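Local atomic coordinates of putative methyl-accepting chemotaxis signal transduction protein (Campylobacter jejuni, PDB entry 6W3P), a protein that probably acts as a chemotaxis receptor, its PDC (Cache-type) sensor region binding an amino-acid ligand, here beta-methylnorleucine, and passing the signal on. Residues 35-40 and 141-146; 50-55 and 150-155; 76-81 and 159-164. All coordinates share one frame; numbering follows the deposited sequence.

Contact 1 of 3, residues 35-40 and 141-146; sequences TNQSFT and ITYSKA. With NA (sodium ion), chain H.
Asn36 meets Tyr143 where the long helix 4-49 packs on strand 139-149 of the PDC sensor sheet, a worked example of a helix packing on a sheet through an aromatic side chain. One residue earlier, Thr35 faces a different way: its OG1 binds a sodium ion at 2.7 Å, and three waters are its other ligands. Asn36 lays CB over one face of the Tyr143 ring, 3.5 Å from the centroid and only 18° off the ring normal, a CH-pi contact. Its CG lies anti to the carbonyl carbon (chi1 -71°), which carries the amide past the ring to the phenol end, and ND2 donates to Tyr143 OH at 2.9 Å, although the placing of that hydroxyl is less sure. Gln37 adds a lighter touch, CG approaching the ring obliquely. At Thr40, OG1 folds back to donate to Asn36 O at 2.8 Å while lying 3.6 Å from Tyr143 CB, and CG2 rests near the CB of Lys145, whose ammonium leads off to a salt bridge with Glu44. Asn36 O thus accepts from both Thr40 OG1 and Thr40 N, which reach it from opposite faces of its plane. The chemistry is therefore mixed: carbon packs over the aromatic face, Thr40 OG1 is satisfied within its own helix, and the one polar link across, Asn36 to the Tyr143 hydroxyl, carries the doubt about that atom.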
loop_
_atom_site.group_PDB
_atom_site.type_symbol
_atom_site.label_atom_id
_atom_site.label_comp_id
_atom_site.label_asym_id
_atom_site.label_seq_id
_atom_site.Cartn_x
_atom_site.Cartn_y
_atom_site.Cartn_z
ATOM N N THR A 35 8.605 4.647 -1.509
ATOM C CA THR A 35 8.657 6.050 -1.210
ATOM C C THR A 35 8.181 6.332 0.235
ATOM O O THR A 35 8.769 7.141 0.964
ATOM C CB THR A 35 7.849 6.814 -2.245
ATOM O OG1 THR A 35 8.609 6.791 -3.457
ATOM C CG2 THR A 35 7.583 8.245 -1.822
ATOM N N ASN A 36 7.107 5.666 0.617
ATOM C CA ASN A 36 6.550 5.842 1.961
ATOM C C ASN A 36 7.499 5.249 3.009
ATOM O O ASN A 36 7.625 5.802 4.097
ATOM C CB ASN A 36 5.161 5.222 2.020
ATOM C CG ASN A 36 4.164 6.024 1.225
ATOM O OD1 ASN A 36 4.356 7.209 1.053
ATOM N ND2 ASN A 36 3.148 5.365 0.657
ATOM N N GLN A 37 8.102 4.100 2.702
ATOM C CA GLN A 37 9.071 3.524 3.619
ATOM C C GLN A 37 10.273 4.470 3.813
ATOM O O GLN A 37 10.736 4.648 4.959
ATOM C CB GLN A 37 9.520 2.166 3.140
ATOM C CG GLN A 37 8.479 1.059 3.250
ATOM C CD GLN A 37 8.903 -0.188 2.475
ATOM O OE1 GLN A 37 9.362 -0.058 1.344
ATOM N NE2 GLN A 37 8.576 -1.398 2.983
ATOM N N SER A 38 10.848 4.976 2.723
ATOM C CA SER A 38 12.003 5.860 2.829
ATOM C C SER A 38 11.671 7.058 3.692
ATOM O O SER A 38 12.439 7.443 4.561
ATOM C CB SER A 38 12.485 6.322 1.457
ATOM O OG SER A 38 12.957 5.224 0.701
ATOM N N PHE A 39 10.499 7.637 3.449
ATOM C CA PHE A 39 10.020 8.788 4.221
ATOM C C PHE A 39 9.990 8.448 5.734
ATOM O O PHE A 39 10.502 9.211 6.575
ATOM C CB PHE A 39 8.627 9.160 3.736
ATOM C CG PHE A 39 7.913 10.179 4.572
ATOM C CD1 PHE A 39 8.058 11.539 4.338
ATOM C CD2 PHE A 39 7.049 9.760 5.553
ATOM C CE1 PHE A 39 7.322 12.455 5.027
ATOM C CE2 PHE A 39 6.332 10.684 6.269
ATOM C CZ PHE A 39 6.423 12.013 5.999
ATOM N N THR A 40 9.377 7.316 6.049
ATOM C CA THR A 40 9.236 6.877 7.427
ATOM C C THR A 40 10.604 6.653 8.081
ATOM O O THR A 40 10.799 6.998 9.239
ATOM C CB THR A 40 8.366 5.587 7.457
ATOM O OG1 THR A 40 7.073 5.910 6.889
ATOM C CG2 THR A 40 8.162 5.126 8.832
ATOM N N ILE A 141 -3.415 3.529 4.526
ATOM C CA ILE A 141 -2.372 2.547 4.740
ATOM C C ILE A 141 -1.393 3.188 5.712
ATOM O O ILE A 141 -1.025 4.370 5.535
ATOM C CB ILE A 141 -1.642 2.177 3.418
ATOM C CG1 ILE A 141 -2.637 1.538 2.442
ATOM C CG2 ILE A 141 -0.431 1.291 3.681
ATOM C CD1 ILE A 141 -2.167 1.542 1.001
ATOM N N THR A 142 -1.097 2.443 6.780
ATOM C CA THR A 142 -0.197 2.953 7.822
ATOM C C THR A 142 1.151 2.248 7.722
ATOM O O THR A 142 1.233 1.045 7.570
ATOM C CB THR A 142 -0.813 2.745 9.211
ATOM O OG1 THR A 142 -2.003 3.507 9.285
ATOM C CG2 THR A 142 0.159 3.119 10.332
ATOM N N TYR A 143 2.200 3.058 7.820
ATOM C CA TYR A 143 3.587 2.610 7.923
ATOM C C TYR A 143 3.992 2.934 9.357
ATOM O O TYR A 143 3.933 4.107 9.764
ATOM C CB TYR A 143 4.449 3.408 6.930
ATOM C CG TYR A 143 3.999 3.277 5.485
ATOM C CD1 TYR A 143 2.916 4.007 5.031
ATOM C CD2 TYR A 143 4.514 2.290 4.656
ATOM C CE1 TYR A 143 2.438 3.840 3.743
ATOM C CE2 TYR A 143 3.978 2.053 3.384
ATOM C CZ TYR A 143 2.952 2.862 2.933
ATOM O OH TYR A 143 2.435 2.712 1.649
ATOM N N SER A 144 4.415 1.928 10.101
ATOM C CA SER A 144 4.811 2.160 11.471
ATOM C C SER A 144 6.195 1.629 11.741
ATOM O O SER A 144 6.674 0.694 11.073
ATOM C CB SER A 144 3.777 1.611 12.458
ATOM O OG SER A 144 3.655 0.233 12.333
ATOM N N LYS A 145 6.846 2.208 12.748
ATOM C CA LYS A 145 8.223 1.835 13.050
ATOM C C LYS A 145 8.519 2.156 14.513
ATOM O O LYS A 145 8.351 3.281 14.950
ATOM C CB LYS A 145 9.194 2.609 12.157
ATOM C CG LYS A 145 10.670 2.258 12.279
ATOM C CD LYS A 145 10.907 0.836 11.853
ATOM C CE LYS A 145 12.344 0.543 11.494
ATOM N NZ LYS A 145 13.296 0.630 12.634
ATOM N N ALA A 146 8.982 1.146 15.242
ATOM C CA ALA A 146 9.430 1.365 16.612
ATOM C C ALA A 146 10.751 2.094 16.595
ATOM O O ALA A 146 11.715 1.674 15.925
ATOM C CB ALA A 146 9.544 0.052 17.347
HETATM NA NA NA H . 7.199 7.319 -5.686
HETATM O O HOH W 1 7.152 10.010 -5.299
HETATM O O HOH W 2 4.645 6.935 -6.377
HETATM O O HOH W 3 8.857 7.228 -7.849
#

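Contact 2 of 3, residues 50-55 and 150-155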
loop_
_atom_site.group_PDB
_atom_site.type_symbol
_atom_site.label_atom_id
_atom_site.label_comp_id
_atom_site.label_asym_id
_atom_site.label_seq_id
_atom_site.Cartn_x
_atom_site.Cartn_y
_atom_site.Cartn_z
ATOM N N LEU A 50 17.569 13.201 18.096
ATOM C CA LEU A 50 17.390 14.185 19.156
ATOM C C LEU A 50 18.126 13.659 20.405
ATOM O O LEU A 50 18.195 12.447 20.631
ATOM C CB LEU A 50 15.925 14.413 19.462
ATOM C CG LEU A 50 15.123 15.118 18.359
ATOM C CD1 LEU A 50 13.650 15.100 18.700
ATOM C CD2 LEU A 50 15.550 16.576 18.262
ATOM N N PRO A 51 18.655 14.562 21.236
ATOM C CA PRO A 51 19.143 14.130 22.541
ATOM C C PRO A 51 18.065 13.487 23.389
ATOM O O PRO A 51 16.887 13.847 23.264
ATOM C CB PRO A 51 19.635 15.402 23.210
ATOM C CG PRO A 51 19.136 16.533 22.411
ATOM C CD PRO A 51 18.556 16.013 21.117
ATOM N N TYR A 52 18.469 12.558 24.260
ATOM C CA TYR A 52 17.504 11.949 25.170
ATOM C C TYR A 52 16.668 13.004 25.874
ATOM O O TYR A 52 15.485 12.769 26.069
ATOM C CB TYR A 52 18.163 11.022 26.204
ATOM C CG TYR A 52 18.381 9.629 25.733
ATOM C CD1 TYR A 52 17.336 8.705 25.651
ATOM C CD2 TYR A 52 19.641 9.247 25.294
ATOM C CE1 TYR A 52 17.579 7.385 25.222
ATOM C CE2 TYR A 52 19.911 7.933 24.920
ATOM C CZ TYR A 52 18.898 7.006 24.946
ATOM O OH TYR A 52 19.218 5.724 24.576
ATOM N N GLN A 53 17.304 14.084 26.359
ATOM C CA GLN A 53 16.583 15.064 27.129
ATOM C C GLN A 53 15.343 15.561 26.385
ATOM O O GLN A 53 14.307 15.823 27.003
ATOM C CB GLN A 53 17.468 16.238 27.537
ATOM C CG GLN A 53 16.790 17.171 28.526
ATOM C CD GLN A 53 16.458 16.487 29.848
ATOM O OE1 GLN A 53 17.260 15.708 30.390
ATOM N NE2 GLN A 53 15.260 16.755 30.363
ATOM N N SER A 54 15.451 15.671 25.069
ATOM C CA SER A 54 14.294 16.127 24.285
ATOM C C SER A 54 13.180 15.078 24.078
ATOM O O SER A 54 12.097 15.431 23.583
ATOM C CB SER A 54 14.756 16.569 22.903
ATOM O OG SER A 54 15.707 17.604 23.013
ATOM N N LEU A 55 13.442 13.825 24.468
ATOM C CA LEU A 55 12.578 12.709 24.232
ATOM C C LEU A 55 11.936 12.081 25.455
ATOM O O LEU A 55 11.041 11.246 25.312
ATOM C CB LEU A 55 13.350 11.611 23.491
ATOM C CG LEU A 55 13.943 11.952 22.129
ATOM C CD1 LEU A 55 14.832 10.824 21.639
ATOM C CD2 LEU A 55 12.845 12.218 21.130
ATOM N N ASP A 150 19.776 4.302 20.779
ATOM C CA ASP A 150 20.746 3.450 21.419
ATOM C C ASP A 150 20.097 2.328 22.230
ATOM O O ASP A 150 20.494 2.040 23.362
ATOM C CB ASP A 150 21.628 4.306 22.290
ATOM C CG ASP A 150 22.333 5.388 21.493
ATOM O OD1 ASP A 150 22.486 5.220 20.247
ATOM O OD2 ASP A 150 22.644 6.433 22.090
ATOM N N GLY A 151 19.213 1.599 21.571
ATOM C CA GLY A 151 18.654 0.385 22.146
ATOM C C GLY A 151 17.429 0.590 23.012
ATOM O O GLY A 151 16.812 -0.365 23.445
ATOM N N LYS A 152 17.120 1.844 23.314
ATOM C CA LYS A 152 16.020 2.202 24.210
ATOM C C LYS A 152 14.779 2.634 23.411
ATOM O O LYS A 152 14.814 3.636 22.704
ATOM C CB LYS A 152 16.491 3.370 25.046
ATOM C CG LYS A 152 15.659 3.585 26.288
ATOM C CD LYS A 152 16.148 2.737 27.449
ATOM C CE LYS A 152 15.208 2.938 28.598
ATOM N NZ LYS A 152 15.410 1.889 29.637
ATOM N N ILE A 153 13.659 1.963 23.650
ATOM C CA ILE A 153 12.435 2.333 22.909
ATOM C C ILE A 153 11.951 3.720 23.318
ATOM O O ILE A 153 11.815 4.040 24.506
ATOM C CB ILE A 153 11.343 1.252 23.049
ATOM C CG1 ILE A 153 10.101 1.611 22.265
ATOM C CG2 ILE A 153 10.921 1.025 24.496
ATOM C CD1 ILE A 153 10.272 1.473 20.805
ATOM N N ILE A 154 11.723 4.562 22.319
ATOM C CA ILE A 154 11.097 5.874 22.532
ATOM C C ILE A 154 9.592 5.825 22.340
ATOM O O ILE A 154 8.831 6.213 23.219
ATOM C CB ILE A 154 11.725 6.931 21.584
ATOM C CG1 ILE A 154 13.264 6.973 21.693
ATOM C CG2 ILE A 154 11.090 8.278 21.817
ATOM C CD1 ILE A 154 13.788 7.264 23.081
ATOM N N GLY A 155 9.194 5.190 21.249
ATOM C CA GLY A 155 7.808 4.991 20.953
ATOM C C GLY A 155 7.666 4.443 19.552
ATOM O O GLY A 155 8.643 4.058 18.938
#
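Tyr52 and Leu55, in the loop joining helix 4-49 to helix 58-76, pack against the end of a beta hairpin formed by strands 139-149 and 152-162. No hydrogen bond joins the two segments, and side-chain packing alone makes the contact. Tyr52 reaches across to the hairpin with its phenol end. Its OH lies 3.6 Å from Asp150 CB, and Lys152 CB sits at the ring edge, near the ring plane, the same 3.6 Å from Tyr52 OH. Beyond CB the lysine bends at chi2 (86°), and its ammonium end leads away from the loop. The carboxylate of Asp150 is turned 63° from the ring plane and approaches it obliquely. Deeper in, Ile154 sends CD1 toward both loop residues, obliquely to the tyrosine ring and crosswise to the leucine.

What positions these groups lies one shell out. On the hairpin side, Asp150 and Gly151 have the left-handed backbone angles of a type I' turn, the tight two-residue connection that brings Lys152 back alongside Lys149. Farther along, Ile154 and Gly155 both bond through their backbones to Ile147, and with the helical angles of Ile154 this fits a classic beta bulge. On the loop side, backbone bonds from Ser54 N to Pro51 O (2.9 Å) and from Leu55 N to Tyr52 O (2.8 Å) wind the chain into a compact turn, while Leu55 also leans on Val65 of helix 58-76. Lys149 links the two sides, making a cation-pi interaction with Tyr52 and bonding through NZ to Leu50 O. On the buried side of the loop, Leu55 CD1 meets Ile154 CD1, methyl to methyl, at 4.0 Å.

Contact 3 of 3, residues 76-81 and 159-164; sequences INALNV and VDIPSE. With SKJ (beta-methylnorleucine), chain C.
Asn80 and Asp160 stand at the wall of the amino-acid pocket of the PDC sensor domain, where strand 80-84 runs antiparallel to strand 152-162 in the central sheet. Asn80 ND2 donates to Asp160 OD2 at 2.8 Å, meeting the carboxylate oxygen on its anti side, 16° out of the carboxylate plane, with the amide turned almost perpendicular to the carboxylate. The same OD2 accepts from the amino nitrogen N of beta-methylnorleucine at 2.7 Å. Asp160 OD1 is bound in turn by Thr142 and Tyr82, so both oxygens are engaged and the rotation of the carboxylate is fixed. Asn80 ND2 also reaches Asp133, which with Tyr131, Lys113 and Trp115 completes the hydrogen bonding of the ligand. The two carboxylates, Asp160 and Asp133, would probably stabilise a charged ammonium.

Backbone bonds join the same two strands: Asp160 N donates almost straight to Asn80 O (2.9 Å, 176°), and Leu79 N donates to Asp160 O. Val81 faces Val159 as a non-hydrogen-bonded pair, their side chains on the sheet face covered by helix 4-49. Just before the strand, Asn77 with its positive phi ends helix 58-76 in a Schellman motif and turns the chain toward the sheet. The end of the Leu79 side chain, CD1, abuts Pro162 CG, though Leu79 was modelled in two conformations and the closeness of the pair is doubtful. On the helix-covered face the CB of Ile161 points away, but its chain doubles back (chi2 -60°) to bring CD1 within 3.8 Å of Ala78 CB.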
loop_
_atom_site.group_PDB
_atom_site.type_symbol
_atom_site.label_atom_id
_atom_site.label_comp_id
_atom_site.label_asym_id
_atom_site.label_seq_id
_atom_site.Cartn_x
_atom_site.Cartn_y
_atom_site.Cartn_z
ATOM N N ILE A 76 4.967 15.602 2.405
ATOM C CA ILE A 76 4.378 14.611 1.488
ATOM C C ILE A 76 2.862 14.644 1.455
ATOM O O ILE A 76 2.227 13.819 0.784
ATOM C CB ILE A 76 4.861 13.191 1.786
ATOM C CG1 ILE A 76 4.385 12.708 3.170
ATOM C CG2 ILE A 76 6.367 13.175 1.694
ATOM C CD1 ILE A 76 4.477 11.216 3.334
ATOM N N ASN A 77 2.296 15.568 2.225
ATOM C CA ASN A 77 0.825 15.649 2.360
ATOM C C ASN A 77 0.255 14.324 2.901
ATOM O O ASN A 77 -0.770 13.846 2.440
ATOM C CB ASN A 77 0.178 16.025 1.033
ATOM C CG ASN A 77 -1.266 16.387 1.207
ATOM O OD1 ASN A 77 -1.648 16.983 2.222
ATOM N ND2 ASN A 77 -2.067 16.094 0.182
ATOM N N ALA A 78 0.859 13.803 3.966
ATOM C CA ALA A 78 0.278 12.659 4.689
ATOM C C ALA A 78 -0.981 13.113 5.443
ATOM O O ALA A 78 -1.158 14.294 5.753
ATOM C CB ALA A 78 1.282 12.048 5.638
ATOM N N LEU A 79 -1.843 12.163 5.768
ATOM C CA LEU A 79 -3.050 12.469 6.540
ATOM C C LEU A 79 -2.722 12.661 8.016
ATOM O O LEU A 79 -3.122 13.654 8.630
ATOM C CB LEU A 79 -4.068 11.346 6.406
ATOM C CG LEU A 79 -4.818 11.359 5.083
ATOM C CD1 LEU A 79 -5.683 10.111 4.951
ATOM C CD2 LEU A 79 -5.634 12.640 4.942
ATOM N N ASN A 80 -1.972 11.705 8.568
ATOM C CA ASN A 80 -1.606 11.745 9.993
ATOM C C ASN A 80 -0.162 11.306 10.076
ATOM O O ASN A 80 0.215 10.332 9.420
ATOM C CB ASN A 80 -2.423 10.746 10.845
ATOM C CG ASN A 80 -3.898 11.016 10.866
ATOM O OD1 ASN A 80 -4.355 12.075 11.316
ATOM N ND2 ASN A 80 -4.664 9.988 10.489
ATOM N N VAL A 81 0.550 11.883 11.011
ATOM C CA VAL A 81 1.931 11.460 11.341
ATOM C C VAL A 81 2.014 11.581 12.874
ATOM O O VAL A 81 1.647 12.637 13.439
ATOM C CB VAL A 81 2.989 12.348 10.663
ATOM C CG1 VAL A 81 4.374 11.969 11.086
ATOM C CG2 VAL A 81 2.882 12.281 9.156
ATOM N N VAL A 159 2.698 6.662 10.170
ATOM C CA VAL A 159 2.444 7.561 9.053
ATOM C C VAL A 159 1.273 6.994 8.249
ATOM O O VAL A 159 1.326 5.827 7.823
ATOM C CB VAL A 159 3.679 7.655 8.134
ATOM C CG1 VAL A 159 3.359 8.454 6.890
ATOM C CG2 VAL A 159 4.891 8.194 8.864
ATOM N N ASP A 160 0.200 7.776 8.140
ATOM C CA ASP A 160 -0.997 7.322 7.439
ATOM C C ASP A 160 -1.095 8.022 6.078
ATOM O O ASP A 160 -1.126 9.258 5.989
ATOM C CB ASP A 160 -2.262 7.707 8.218
ATOM C CG ASP A 160 -2.416 7.023 9.551
ATOM O OD1 ASP A 160 -1.677 6.070 9.835
ATOM O OD2 ASP A 160 -3.320 7.494 10.307
ATOM N N ILE A 161 -1.149 7.224 5.032
ATOM C CA ILE A 161 -1.266 7.715 3.672
ATOM C C ILE A 161 -2.625 7.211 3.139
ATOM O O ILE A 161 -2.962 6.036 3.303
ATOM C CB ILE A 161 -0.146 7.161 2.769
ATOM C CG1 ILE A 161 1.258 7.458 3.350
ATOM C CG2 ILE A 161 -0.289 7.647 1.322
ATOM C CD1 ILE A 161 1.547 8.920 3.521
ATOM N N PRO A 162 -3.433 8.092 2.497
ATOM C CA PRO A 162 -4.734 7.638 1.972
ATOM C C PRO A 162 -4.556 6.491 0.996
ATOM O O PRO A 162 -3.712 6.560 0.092
ATOM C CB PRO A 162 -5.263 8.866 1.252
ATOM C CG PRO A 162 -4.571 10.024 1.837
ATOM C CD PRO A 162 -3.222 9.526 2.267
ATOM N N SER A 163 -5.277 5.407 1.185
ATOM C CA SER A 163 -5.232 4.313 0.217
ATOM C C SER A 163 -5.705 4.734 -1.161
ATOM O O SER A 163 -5.177 4.211 -2.151
ATOM C CB SER A 163 -6.010 3.114 0.683
ATOM O OG SER A 163 -7.300 3.527 0.913
ATOM N N GLU A 164 -6.492 5.800 -1.228
ATOM C CA GLU A 164 -6.875 6.358 -2.521
ATOM C C GLU A 164 -5.685 6.800 -3.358
ATOM O O GLU A 164 -5.746 6.798 -4.583
ATOM C CB GLU A 164 -7.853 7.535 -2.351
ATOM C CG GLU A 164 -8.320 8.244 -3.605
ATOM C CD GLU A 164 -9.296 9.373 -3.301
ATOM O OE1 GLU A 164 -9.603 9.610 -2.106
ATOM O OE2 GLU A 164 -9.816 9.998 -4.261
HETATM N N SKJ C . -4.711 5.777 11.901
HETATM C CA SKJ C . -4.292 5.547 13.283
HETATM C C SKJ C . -5.385 4.693 13.910
HETATM O O SKJ C . -6.533 4.653 13.416
HETATM C CB SKJ C . -3.995 6.853 14.048
HETATM C CG1 SKJ C . -3.222 6.673 15.374
HETATM C CG2 SKJ C . -5.257 7.668 14.241
HETATM O OXT SKJ C . -5.114 4.073 14.967
HETATM C CAA SKJ C . -6.257 9.929 14.700
HETATM C CAB SKJ C . -4.946 9.139 14.553
#

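All three contacts converge on the hairpin of strands 139-149 and 152-162. Contacts 1 and 3, centres 10 Å apart, lie on neighbouring strands: Ile141 N is 2.8 Å from Ile161 O, and Thr142 OG1 is 2.6 Å from Asp160 OD1, both probable hydrogen bonds. The second couples the strand under helix 4-49 directly to a ligand-binding carboxylate, although the side chain of Tyr143 itself lies about 10 Å from the beta-methylnorleucine. Contact 2 sits at the far end of the hairpin, its centre 25 Å from that of contact 3, and meets contact 1 through Ala146 CB and Ile153 CD1, 3.8 Å apart. One strand pair thus spans pocket, long helix and interhelical loop.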